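Ferredoxin (Trichomonas vaginalis, PDB 1L5P) carries electrons through a single [2Fe-2S] cluster, linking pyruvate:ferredoxin oxidoreductase to hydrogenase in the hydrogenosome. Local coordinates at residues K46-H51 with A72-A77; G54-A59 with G84-A89. All coordinates share one frame; numbering follows the deposited sequence.

Contact 1: residues K46-H51 with A72-A77; sequences KCICKH and ANARLA. With FES (Fe2/s2 (inorganic) cluster), chain D.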
loop_
_atom_site.group_PDB
_atom_site.type_symbol
_atom_site.label_atom_id
_atom_site.label_comp_id
_atom_site.label_asym_id
_atom_site.label_seq_id
_atom_site.Cartn_x
_atom_site.Cartn_y
_atom_site.Cartn_z
ATOM N N LYS A 46 1.894 -6.219 -8.651
ATOM C CA LYS A 46 3.087 -6.615 -7.917
ATOM C C LYS A 46 3.306 -5.838 -6.622
ATOM O O LYS A 46 4.043 -6.285 -5.750
ATOM C CB LYS A 46 4.319 -6.469 -8.817
ATOM C CG LYS A 46 4.142 -7.044 -10.211
ATOM C CD LYS A 46 5.194 -8.093 -10.511
ATOM C CE LYS A 46 6.336 -7.501 -11.317
ATOM N NZ LYS A 46 6.593 -8.257 -12.572
ATOM N N CYS A 47 2.659 -4.684 -6.489
ATOM C CA CYS A 47 2.808 -3.852 -5.294
ATOM C C CYS A 47 1.988 -4.338 -4.112
ATOM O O CYS A 47 1.458 -3.538 -3.352
ATOM C CB CYS A 47 2.393 -2.431 -5.610
ATOM S SG CYS A 47 0.686 -2.358 -6.104
ATOM N N ILE A 48 1.905 -5.648 -3.946
ATOM C CA ILE A 48 1.132 -6.232 -2.862
ATOM C C ILE A 48 1.656 -5.933 -1.463
ATOM O O ILE A 48 2.850 -6.013 -1.205
ATOM C CB ILE A 48 1.063 -7.751 -3.012
ATOM C CG1 ILE A 48 0.162 -8.105 -4.195
ATOM C CG2 ILE A 48 0.540 -8.374 -1.725
ATOM C CD1 ILE A 48 -1.264 -7.627 -4.018
ATOM N N CYS A 49 0.744 -5.596 -0.562
ATOM C CA CYS A 49 1.082 -5.328 0.825
ATOM C C CYS A 49 -0.112 -5.783 1.640
ATOM O O CYS A 49 -1.123 -6.197 1.072
ATOM C CB CYS A 49 1.326 -3.851 1.035
ATOM S SG CYS A 49 -0.104 -2.857 0.772
ATOM N N LYS A 50 -0.016 -5.730 2.963
ATOM C CA LYS A 50 -1.140 -6.167 3.786
ATOM C C LYS A 50 -1.616 -5.069 4.715
ATOM O O LYS A 50 -0.832 -4.514 5.475
ATOM C CB LYS A 50 -0.762 -7.402 4.605
ATOM C CG LYS A 50 -1.101 -8.714 3.936
ATOM C CD LYS A 50 0.148 -9.462 3.519
ATOM C CE LYS A 50 0.867 -10.033 4.733
ATOM N NZ LYS A 50 2.316 -10.286 4.487
ATOM N N HIS A 51 -2.903 -4.747 4.638
ATOM C CA HIS A 51 -3.484 -3.730 5.498
ATOM C C HIS A 51 -3.840 -4.407 6.822
ATOM O O HIS A 51 -4.746 -5.242 6.877
ATOM C CB HIS A 51 -4.739 -3.141 4.850
ATOM C CG HIS A 51 -5.511 -2.219 5.746
ATOM N ND1 HIS A 51 -6.865 -2.006 5.602
ATOM C CD2 HIS A 51 -5.116 -1.446 6.785
ATOM C CE1 HIS A 51 -7.270 -1.141 6.513
ATOM N NE2 HIS A 51 -6.227 -0.785 7.245
ATOM N N ALA A 72 -6.458 -12.653 2.510
ATOM C CA ALA A 72 -7.632 -11.847 2.808
ATOM C C ALA A 72 -7.392 -10.359 3.015
ATOM O O ALA A 72 -8.239 -9.533 2.676
ATOM C CB ALA A 72 -8.319 -12.417 4.023
ATOM N N ASN A 73 -6.237 -10.013 3.570
ATOM C CA ASN A 73 -5.930 -8.615 3.857
ATOM C C ASN A 73 -4.957 -7.968 2.885
ATOM O O ASN A 73 -4.398 -6.910 3.166
ATOM C CB ASN A 73 -5.394 -8.490 5.285
ATOM C CG ASN A 73 -4.370 -9.568 5.632
ATOM O OD1 ASN A 73 -4.196 -10.562 4.908
ATOM N ND2 ASN A 73 -3.685 -9.375 6.757
ATOM N N ALA A 74 -4.771 -8.601 1.735
ATOM C CA ALA A 74 -3.872 -8.080 0.719
ATOM C C ALA A 74 -4.504 -6.903 0.001
ATOM O O ALA A 74 -5.709 -6.866 -0.194
ATOM C CB ALA A 74 -3.541 -9.174 -0.287
ATOM N N ARG A 75 -3.680 -5.941 -0.388
ATOM C CA ARG A 75 -4.136 -4.774 -1.117
ATOM C C ARG A 75 -3.012 -4.355 -2.071
ATOM O O ARG A 75 -1.858 -4.745 -1.888
ATOM C CB ARG A 75 -4.445 -3.625 -0.154
ATOM C CG ARG A 75 -5.591 -3.881 0.808
ATOM C CD ARG A 75 -6.949 -3.818 0.106
ATOM N NE ARG A 75 -7.079 -2.634 -0.728
ATOM C CZ ARG A 75 -7.677 -1.515 -0.345
ATOM N NH1 ARG A 75 -8.207 -1.429 0.865
ATOM N NH2 ARG A 75 -7.744 -0.475 -1.173
ATOM N N LEU A 76 -3.357 -3.578 -3.095
ATOM C CA LEU A 76 -2.374 -3.076 -4.046
ATOM C C LEU A 76 -1.971 -1.711 -3.511
ATOM O O LEU A 76 -2.803 -0.818 -3.405
ATOM C CB LEU A 76 -2.995 -2.894 -5.432
ATOM C CG LEU A 76 -3.335 -4.118 -6.286
ATOM C CD1 LEU A 76 -3.739 -3.630 -7.668
ATOM C CD2 LEU A 76 -2.149 -5.070 -6.374
ATOM N N ALA A 77 -0.701 -1.545 -3.174
ATOM C CA ALA A 77 -0.229 -0.279 -2.640
ATOM C C ALA A 77 -0.561 0.899 -3.544
ATOM O O ALA A 77 -0.906 1.969 -3.055
ATOM C CB ALA A 77 1.268 -0.351 -2.398
HETATM FE FE1 FES D . 1.490 -2.376 -10.831
HETATM FE FE2 FES D . 0.593 -1.535 -8.400
HETATM S S1 FES D . -0.432 -2.938 -9.807
HETATM S S2 FES D . 2.531 -0.961 -9.412
HETATM O O HOH W 1 -8.291 -2.767 3.386
#

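Contact 2: residues G54-A59 with G84-A89; sequences GKVAAA and GENDGA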
loop_
_atom_site.group_PDB
_atom_site.type_symbol
_atom_site.label_atom_id
_atom_site.label_comp_id
_atom_site.label_asym_id
_atom_site.label_seq_id
_atom_site.Cartn_x
_atom_site.Cartn_y
_atom_site.Cartn_z
ATOM N N GLY A 54 -5.968 0.452 10.923
ATOM C CA GLY A 54 -6.360 1.747 10.401
ATOM C C GLY A 54 -7.431 1.741 9.328
ATOM O O GLY A 54 -7.785 0.702 8.774
ATOM N N LYS A 55 -7.944 2.926 9.032
ATOM C CA LYS A 55 -8.981 3.080 8.034
ATOM C C LYS A 55 -8.419 3.208 6.634
ATOM O O LYS A 55 -7.576 4.066 6.363
ATOM C CB LYS A 55 -9.824 4.317 8.338
ATOM C CG LYS A 55 -10.798 4.143 9.484
ATOM C CD LYS A 55 -11.113 5.487 10.130
ATOM C CE LYS A 55 -11.418 5.334 11.619
ATOM N NZ LYS A 55 -10.944 4.025 12.173
ATOM N N VAL A 56 -8.897 2.345 5.748
ATOM C CA VAL A 56 -8.493 2.378 4.353
ATOM C C VAL A 56 -9.703 1.984 3.528
ATOM O O VAL A 56 -10.317 0.937 3.767
ATOM C CB VAL A 56 -7.340 1.416 4.050
ATOM C CG1 VAL A 56 -6.985 1.513 2.581
ATOM C CG2 VAL A 56 -6.126 1.771 4.906
ATOM N N ALA A 57 -10.046 2.844 2.569
ATOM C CA ALA A 57 -11.190 2.635 1.692
ATOM C C ALA A 57 -11.151 1.253 1.043
ATOM O O ALA A 57 -10.097 0.793 0.596
ATOM C CB ALA A 57 -11.228 3.724 0.637
ATOM N N ALA A 58 -12.308 0.595 1.017
ATOM C CA ALA A 58 -12.435 -0.741 0.439
ATOM C C ALA A 58 -11.924 -0.760 -0.988
ATOM O O ALA A 58 -11.994 0.233 -1.706
ATOM C CB ALA A 58 -13.878 -1.197 0.486
ATOM N N ALA A 59 -11.400 -1.904 -1.389
ATOM C CA ALA A 59 -10.851 -2.048 -2.720
ATOM C C ALA A 59 -11.933 -2.073 -3.799
ATOM O O ALA A 59 -13.007 -2.639 -3.601
ATOM C CB ALA A 59 -10.015 -3.321 -2.784
ATOM N N GLY A 84 -5.773 12.323 4.885
ATOM C CA GLY A 84 -5.848 12.428 6.331
ATOM C C GLY A 84 -6.525 11.252 7.018
ATOM O O GLY A 84 -6.113 10.834 8.101
ATOM N N GLU A 85 -7.561 10.708 6.388
ATOM C CA GLU A 85 -8.294 9.586 6.963
ATOM C C GLU A 85 -7.440 8.327 7.148
ATOM O O GLU A 85 -7.798 7.433 7.916
ATOM C CB GLU A 85 -9.515 9.262 6.094
ATOM C CG GLU A 85 -9.186 9.056 4.623
ATOM C CD GLU A 85 -10.057 7.997 3.968
ATOM O OE1 GLU A 85 -11.055 8.377 3.319
ATOM O OE2 GLU A 85 -9.748 6.789 4.096
ATOM N N ASN A 86 -6.310 8.261 6.452
ATOM C CA ASN A 86 -5.434 7.099 6.546
ATOM C C ASN A 86 -4.319 7.271 7.580
ATOM O O ASN A 86 -3.513 6.367 7.798
ATOM C CB ASN A 86 -4.824 6.803 5.173
ATOM C CG ASN A 86 -5.873 6.674 4.082
ATOM O OD1 ASN A 86 -5.872 7.432 3.108
ATOM N ND2 ASN A 86 -6.776 5.713 4.241
ATOM N N ASP A 87 -4.271 8.435 8.215
ATOM C CA ASP A 87 -3.245 8.700 9.220
ATOM C C ASP A 87 -3.275 7.677 10.358
ATOM O O ASP A 87 -4.255 7.568 11.093
ATOM C CB ASP A 87 -3.411 10.117 9.785
ATOM C CG ASP A 87 -2.233 10.548 10.640
ATOM O OD1 ASP A 87 -2.290 11.661 11.204
ATOM O OD2 ASP A 87 -1.252 9.780 10.752
ATOM N N GLY A 88 -2.191 6.927 10.503
ATOM C CA GLY A 88 -2.139 5.936 11.559
ATOM C C GLY A 88 -2.339 4.527 11.048
ATOM O O GLY A 88 -2.222 3.567 11.808
ATOM N N ALA A 89 -2.639 4.392 9.761
ATOM C CA ALA A 89 -2.844 3.070 9.175
ATOM C C ALA A 89 -1.537 2.295 9.197
ATOM O O ALA A 89 -0.457 2.880 9.068
ATOM C CB ALA A 89 -3.340 3.203 7.754
#

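Contact 1: residues K46-H51 with A72-A77
R75 pairs with C49 at the middle of this antiparallel strand pairing through two backbone hydrogen bonds, C49 N to R75 O and R75 N to C49 O. The R75 side chain leaves on the same face as C49 and folds back so that its CG rests against CB of H51. Its guanidinium and the H51 imidazole share one water, lying in plane at the edge of both: R75 NH1 donates to it at 2.9 Å and H51 ND1 is 2.7 Å from it. R75 NE makes a salt bridge to E63. Strand 74-76 is an outermost strand of the five-stranded mixed sheet in the beta-grasp fold of [2Fe-2S] ferredoxins, and 48-53 lies next inward. N73 extends the ladder by accepting H51 N on its O at 3.0 Å. With chi1 at 44° its amide swings over the K50 chain, OD1 to K50 CG 3.7 Å; K50 NZ itself pairs with E92. At the cluster end C47 is held through its backbone, A77 N donating almost straight (169°) to C47 O at 2.9 Å. C47 SG binds iron FE2 at 2.4 Å, with C78 as another cysteine ligand of the cluster, and the same sulfur packs 3.8 Å from L76 CB. L76 CD2 meets I48 CD1, whereas its CD1 lies 4.0 Å from the sulfide S1 of the cluster.

Contact 2: residues G54-A59 with G84-A89
This is a loop-to-loop contact beside the main sheet of the beta-grasp fold of [2Fe-2S] ferredoxins, joining the segment that follows strand 48-53 to the turn that leads into strand 90-92. Neither side is a strand here: 84-86 is a short 3-10 segment, N86 to A89 forms a type II beta turn closed by A89 N to N86 O at 2.9 Å, and 54-59 has no regular structure. Where the loops come together, the backbones of G54 and A89 approach to 4.0 Å between CA atoms. G54 has phi 88°, a conformation glycine adopts readily. V56 lies along the same seam: its side chain crosses that of N86 at about a right angle, and its CG2 lies 4.2 Å from A89 CB. E85 lies at the exposed margin, its backbone O 3.7 Å from K55 CB, while the lysine chain leads away. N86, by contrast, is buried and has both ends of its amide engaged: OD1 accepts from S83 N, which fixes the rotation of the group and turns the nitrogen towards 54-59. From there N86 ND2 donates to K55 O at 2.8 Å, the carbonyl oxygen lying close to the asparagine's amide plane and the donor tilted 20° from the carbonyl plane.

Overall arrangement
The centres of contacts 1 and 2 lie about 13 Å apart, and their segments alternate along the chain: 46-51, 54-59, 72-77, 84-89. Strand 48-53 runs from the cluster towards the loop of contact 2, while the turn 84-89 leads into strand 90-92, which borders 48-53 in the sheet on the side away from 74-76. Contact 1 holds the cluster ligand C47, while contact 2 is farther off, the side chain of V56 being about 14 Å from the cluster. They meet directly through R75, whose NH1 is 2.9 Å from A57 O, a probable hydrogen bond, and through H51 packing on V56, joining loop 54-59 to strands 74-76 and 48-53.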